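Local coordinates for protein ribonucleoside triphosphate reductase (Lactobacillus leichmannii, PDB 1L1L) that reduces ribonucleoside triphosphates to their 2'-deoxy forms as an adenosylcobalamin-dependent (class II) ribonucleotide reductase, at residues A[491-496]-A[627-632]. Residues are numbered along the deposited sequence; the frame is centred on the assembly and turned at random.
Sequences TGFKDD and SIAEQF
Phe493 carries its CG beside the backbone N and anti to the carbonyl carbon (chi1 -66°). Its CB points toward the helix, and this torsion carries the ring on so that CZ reaches the first turn of helix 628-641, where Ala629 and Glu630 meet it. The ring arrives edge first. Its far corner, CZ of Phe493, lies 4.0 Å from Glu630 CA, which sits in the ring plane. Ala629 O is also at the edge, near the ring plane, 4.1 Å from Phe493 CZ. The methyl group of Ala629 adds an apolar touch from off the ring plane, to one side of that corner, with CB 4.3 Å from Phe493 CZ. Glu630 turns its carboxylate elsewhere: its extended chain (chi2 -179°) reaches Arg488, just before the strand, in a salt bridge. Only its backbone and the base of its side chain therefore meet the ring. The turn that receives Phe493 is capped by Ser627, the N-cap residue. Glu630 N donates to Ser627 OG over 3.0 Å at 154°. On other sides of the helix, Ile628 and Phe632 pack on strand 650-653 and helix 661-667. Strand 490-497 pairs with strand 504-510 in a two-stranded antiparallel hairpin, and Pro508 of that partner also touches Phe493. The contact thus sets the edge of one hairpin ring, Phe493, against the first turn of the helix. It is small and rests on van der Waals fit, with no directional bond between the two segments.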
ATOM      1  N   THR A 491       0.378  24.837 -17.924  1.00 41.68           N
ATOM      2  CA  THR A 491       0.435  26.289 -18.073  1.00 41.80           C
ATOM      3  C   THR A 491      -0.856  26.913 -18.596  1.00 42.46           C
ATOM      4  O   THR A 491      -1.043  28.133 -18.525  1.00 42.50           O
ATOM      5  CB  THR A 491       1.595  26.686 -19.003  1.00 41.88           C
ATOM      6  OG1 THR A 491       1.407  26.090 -20.297  1.00 40.58           O
ATOM      7  CG2 THR A 491       2.912  26.206 -18.424  1.00 40.70           C
ATOM      8  N   GLY A 492      -1.744  26.075 -19.120  1.00 42.78           N
ATOM      9  CA  GLY A 492      -3.013  26.561 -19.639  1.00 42.97           C
ATOM     10  C   GLY A 492      -3.713  25.545 -20.525  1.00 43.26           C
ATOM     11  O   GLY A 492      -3.276  24.395 -20.638  1.00 43.00           O
ATOM     12  N   PHE A 493      -4.805  25.965 -21.155  1.00 43.67           N
ATOM     13  CA  PHE A 493      -5.560  25.082 -22.034  1.00 44.79           C
ATOM     14  C   PHE A 493      -5.847  25.724 -23.387  1.00 45.60           C
ATOM     15  O   PHE A 493      -6.110  26.926 -23.475  1.00 45.98           O
ATOM     16  CB  PHE A 493      -6.896  24.684 -21.386  1.00 43.98           C
ATOM     17  CG  PHE A 493      -6.753  23.841 -20.149  1.00 43.83           C
ATOM     18  CD1 PHE A 493      -6.356  24.408 -18.942  1.00 43.55           C
ATOM     19  CD2 PHE A 493      -7.012  22.473 -20.191  1.00 43.69           C
ATOM     20  CE1 PHE A 493      -6.220  23.628 -17.797  1.00 43.52           C
ATOM     21  CE2 PHE A 493      -6.879  21.683 -19.048  1.00 43.55           C
ATOM     22  CZ  PHE A 493      -6.485  22.258 -17.853  1.00 43.16           C
ATOM     23  N   LYS A 494      -5.800  24.916 -24.441  1.00 46.42           N
ATOM     24  CA  LYS A 494      -6.091  25.399 -25.790  1.00 47.49           C
ATOM     25  C   LYS A 494      -7.273  24.599 -26.341  1.00 47.90           C
ATOM     26  O   LYS A 494      -7.525  23.479 -25.897  1.00 48.03           O
ATOM     27  CB  LYS A 494      -4.868  25.229 -26.702  1.00 48.14           C
ATOM     28  CG  LYS A 494      -4.539  23.798 -27.073  1.00 49.05           C
ATOM     29  CD  LYS A 494      -3.389  23.742 -28.073  1.00 50.38           C
ATOM     30  CE  LYS A 494      -3.068  22.303 -28.475  1.00 51.25           C
ATOM     31  NZ  LYS A 494      -1.883  22.213 -29.390  1.00 52.30           N
ATOM     32  N   ASP A 495      -8.004  25.174 -27.294  1.00 48.22           N
ATOM     33  CA  ASP A 495      -9.155  24.493 -27.890  1.00 48.55           C
ATOM     34  C   ASP A 495      -8.713  23.303 -28.732  1.00 48.03           C
ATOM     35  O   ASP A 495      -7.572  23.245 -29.192  1.00 48.25           O
ATOM     36  CB  ASP A 495      -9.964  25.456 -28.773  1.00 49.46           C
ATOM     37  CG  ASP A 495     -10.848  26.392 -27.967  1.00 50.77           C
ATOM     38  OD1 ASP A 495     -11.460  27.304 -28.573  1.00 51.90           O
ATOM     39  OD2 ASP A 495     -10.943  26.215 -26.734  1.00 51.68           O
ATOM     40  N   ASP A 496      -9.628  22.356 -28.929  1.00 47.67           N
ATOM     41  CA  ASP A 496      -9.348  21.165 -29.721  1.00 46.63           C
ATOM     42  C   ASP A 496     -10.593  20.295 -29.781  1.00 45.94           C
ATOM     43  O   ASP A 496     -11.639  20.668 -29.253  1.00 44.93           O
ATOM     44  CB  ASP A 496      -8.191  20.381 -29.106  1.00 47.59           C
ATOM     45  CG  ASP A 496      -7.493  19.494 -30.114  1.00 49.14           C
ATOM     46  OD1 ASP A 496      -6.449  18.905 -29.761  1.00 50.07           O
ATOM     47  OD2 ASP A 496      -7.984  19.384 -31.258  1.00 49.03           O
ATOM     48  N   SER A 627      -8.487  23.142 -10.258  1.00 32.93           N
ATOM     49  CA  SER A 627      -9.635  22.639 -10.998  1.00 31.26           C
ATOM     50  C   SER A 627      -9.539  21.146 -11.290  1.00 30.89           C
ATOM     51  O   SER A 627      -8.452  20.587 -11.413  1.00 30.53           O
ATOM     52  CB  SER A 627      -9.791  23.397 -12.315  1.00 31.77           C
ATOM     53  OG  SER A 627      -8.837  22.948 -13.258  1.00 30.92           O
ATOM     54  N   ILE A 628     -10.692  20.497 -11.414  1.00 31.28           N
ATOM     55  CA  ILE A 628     -10.701  19.072 -11.705  1.00 30.36           C
ATOM     56  C   ILE A 628     -10.027  18.842 -13.063  1.00 30.08           C
ATOM     57  O   ILE A 628      -9.271  17.894 -13.239  1.00 29.92           O
ATOM     58  CB  ILE A 628     -12.150  18.514 -11.700  1.00 30.18           C
ATOM     59  CG1 ILE A 628     -12.128  17.001 -11.929  1.00 29.26           C
ATOM     60  CG2 ILE A 628     -13.002  19.235 -12.738  1.00 30.08           C
ATOM     61  CD1 ILE A 628     -13.508  16.354 -11.875  1.00 29.66           C
ATOM     62  N   ALA A 629     -10.274  19.737 -14.015  1.00 29.81           N
ATOM     63  CA  ALA A 629      -9.672  19.604 -15.340  1.00 29.51           C
ATOM     64  C   ALA A 629      -8.148  19.592 -15.263  1.00 29.15           C
ATOM     65  O   ALA A 629      -7.483  18.812 -15.953  1.00 28.59           O
ATOM     66  CB  ALA A 629     -10.135  20.739 -16.250  1.00 30.20           C
ATOM     67  N   GLU A 630      -7.588  20.457 -14.424  1.00 29.77           N
ATOM     68  CA  GLU A 630      -6.133  20.510 -14.296  1.00 29.05           C
ATOM     69  C   GLU A 630      -5.551  19.281 -13.609  1.00 28.53           C
ATOM     70  O   GLU A 630      -4.441  18.862 -13.919  1.00 29.00           O
ATOM     71  CB  GLU A 630      -5.691  21.765 -13.538  1.00 30.46           C
ATOM     72  CG  GLU A 630      -4.187  21.964 -13.624  1.00 31.70           C
ATOM     73  CD  GLU A 630      -3.703  23.180 -12.867  1.00 33.16           C
ATOM     74  OE1 GLU A 630      -4.495  24.137 -12.711  1.00 33.74           O
ATOM     75  OE2 GLU A 630      -2.525  23.177 -12.446  1.00 33.70           O
ATOM     76  N   GLN A 631      -6.282  18.710 -12.657  1.00 27.33           N
ATOM     77  CA  GLN A 631      -5.794  17.522 -11.973  1.00 26.83           C
ATOM     78  C   GLN A 631      -5.711  16.355 -12.959  1.00 26.19           C
ATOM     79  O   GLN A 631      -4.745  15.600 -12.947  1.00 25.80           O
ATOM     80  CB  GLN A 631      -6.709  17.175 -10.789  1.00 27.49           C
ATOM     81  CG  GLN A 631      -6.638  18.197  -9.667  1.00 27.69           C
ATOM     82  CD  GLN A 631      -7.486  17.834  -8.460  1.00 28.12           C
ATOM     83  OE1 GLN A 631      -7.264  16.810  -7.810  1.00 28.97           O
ATOM     84  NE2 GLN A 631      -8.456  18.679  -8.148  1.00 28.38           N
ATOM     85  N   PHE A 632      -6.727  16.201 -13.808  1.00 26.05           N
ATOM     86  CA  PHE A 632      -6.710  15.140 -14.818  1.00 25.92           C
ATOM     87  C   PHE A 632      -5.489  15.325 -15.728  1.00 26.69           C
ATOM     88  O   PHE A 632      -4.724  14.379 -15.967  1.00 26.35           O
ATOM     89  CB  PHE A 632      -7.987  15.193 -15.665  1.00 26.63           C
ATOM     90  CG  PHE A 632      -9.071  14.271 -15.191  1.00 27.89           C
ATOM     91  CD1 PHE A 632      -9.143  12.961 -15.663  1.00 28.31           C
ATOM     92  CD2 PHE A 632     -10.035  14.715 -14.296  1.00 27.17           C
ATOM     93  CE1 PHE A 632     -10.175  12.105 -15.250  1.00 29.73           C
ATOM     94  CE2 PHE A 632     -11.068  13.868 -13.881  1.00 28.63           C
ATOM     95  CZ  PHE A 632     -11.138  12.565 -14.360  1.00 27.83           C
TER